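PDB 6OWG: ethanolamine utilization protein EutN/carboxysome structural protein Ccml from Halothece sp., which probably forms pentamers that cap the vertices of the carboxysome shell, as related CcmL and EutN microcompartment proteins do. Local coordinates for residues F29-A32 with N33-L37. Numbering follows the deposited sequence.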
# COMPACT_ATOMS: atom_id res chain seq x y z
N PHE D 29 31.98 110.44 -13.23
CA PHE D 29 31.37 110.56 -11.92
C PHE D 29 30.99 112.00 -11.62
O PHE D 29 31.70 112.94 -11.99
CB PHE D 29 32.32 110.04 -10.84
CG PHE D 29 32.49 108.55 -10.87
CD1 PHE D 29 31.40 107.72 -10.68
CD2 PHE D 29 33.73 107.99 -11.11
CE1 PHE D 29 31.56 106.35 -10.71
CE2 PHE D 29 33.88 106.62 -11.14
CZ PHE D 29 32.80 105.80 -10.94
N ILE D 30 29.84 112.17 -10.98
CA ILE D 30 29.35 113.47 -10.54
C ILE D 30 29.33 113.47 -9.02
O ILE D 30 29.16 112.42 -8.40
CB ILE D 30 27.95 113.76 -11.11
CG1 ILE D 30 27.05 112.55 -10.88
CG2 ILE D 30 28.02 114.07 -12.58
CD1 ILE D 30 25.68 112.72 -11.33
N ASP D 31 29.53 114.64 -8.42
CA ASP D 31 29.62 114.70 -6.97
C ASP D 31 28.22 114.74 -6.35
O ASP D 31 27.20 114.58 -7.01
CB ASP D 31 30.48 115.88 -6.53
CG ASP D 31 29.95 117.23 -7.00
OD1 ASP D 31 28.95 117.30 -7.74
OD2 ASP D 31 30.56 118.25 -6.62
N ALA D 32 28.19 114.97 -5.03
CA ALA D 32 26.91 115.08 -4.33
C ALA D 32 26.20 116.39 -4.65
O ALA D 32 24.99 116.50 -4.41
CB ALA D 32 27.13 114.94 -2.83
N ASN D 33 26.92 117.38 -5.17
CA ASN D 33 26.28 118.65 -5.53
C ASN D 33 25.85 118.67 -6.99
O ASN D 33 25.10 119.56 -7.40
CB ASN D 33 27.24 119.80 -5.23
CG ASN D 33 27.59 119.91 -3.76
OD1 ASN D 33 28.74 119.72 -3.37
ND2 ASN D 33 26.59 120.22 -2.94
N GLY D 34 26.32 117.71 -7.79
CA GLY D 34 25.94 117.62 -9.18
C GLY D 34 26.99 118.03 -10.19
O GLY D 34 26.72 117.97 -11.39
N GLU D 35 28.18 118.44 -9.75
CA GLU D 35 29.24 118.84 -10.65
C GLU D 35 30.06 117.63 -11.07
O GLU D 35 30.16 116.64 -10.35
CB GLU D 35 30.15 119.87 -9.97
CG GLU D 35 29.47 121.18 -9.62
CD GLU D 35 29.09 122.00 -10.85
OE1 GLU D 35 29.82 121.94 -11.86
OE2 GLU D 35 28.05 122.70 -10.79
N LEU D 36 30.64 117.72 -12.26
CA LEU D 36 31.39 116.60 -12.83
C LEU D 36 32.74 116.47 -12.15
O LEU D 36 33.53 117.42 -12.11
CB LEU D 36 31.57 116.80 -14.33
CG LEU D 36 30.32 116.65 -15.21
CD1 LEU D 36 30.50 117.40 -16.51
CD2 LEU D 36 30.03 115.19 -15.48
N LEU D 37 33.02 115.29 -11.62
CA LEU D 37 34.31 114.99 -11.03
C LEU D 37 35.29 114.56 -12.12
O LEU D 37 34.89 113.99 -13.13
CB LEU D 37 34.18 113.87 -9.99
CG LEU D 37 33.31 114.17 -8.78
CD1 LEU D 37 33.08 112.90 -7.98
CD2 LEU D 37 33.95 115.24 -7.93
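Asp31 bends its carboxylate back over the turn of a beta hairpin that joins strand 24-30 to the short strand 36-37 in this OB-like fold. Residues 31-34 form a type I turn followed by a G1 bulge, with Gly34 at a positive phi (106°). The Asp31 CG sits between its own backbone N and carbonyl carbon (chi1 60°), which sets OD1 above the amides of the loop. Asp31 OD1 takes weak bonds from Gly34 N at 2.7 Å and from Asn33 N at 3.3 Å, and faces Glu35 N, where the modelled bond is doubtfully short. With an alanine here, Asn33 N and Gly34 N would probably lose this side-chain acceptor, leaving the turn to the weak Gly34 N to Asp31 O bond and freer to shift. The Asp31 and Glu35 side chains run alongside each other in the same direction, their carboxylate planes 90° apart; Asp31 OD2 lies 3.7 Å from Glu35 CB. Next to the turn, Asp31 N bonds to Glu35 O at 2.8 Å and Leu37 N to Phe29 O at 2.7 Å. Ile30 and Leu36, a non-hydrogen-bonded pair, come together at an angle on the same face of the sheet, Ile30 CG2 against Leu36 CD2. Ile30 also packs on Trp54 and Lys5, while Ala32 touches Tyr40 of a neighbouring subunit. Leu37 CD1 lies against the Ile30 carbonyl carbon and, at 4.1 Å, Phe29 CB, and Leu37 CD2 rests 3.8 Å from Asp31 CB.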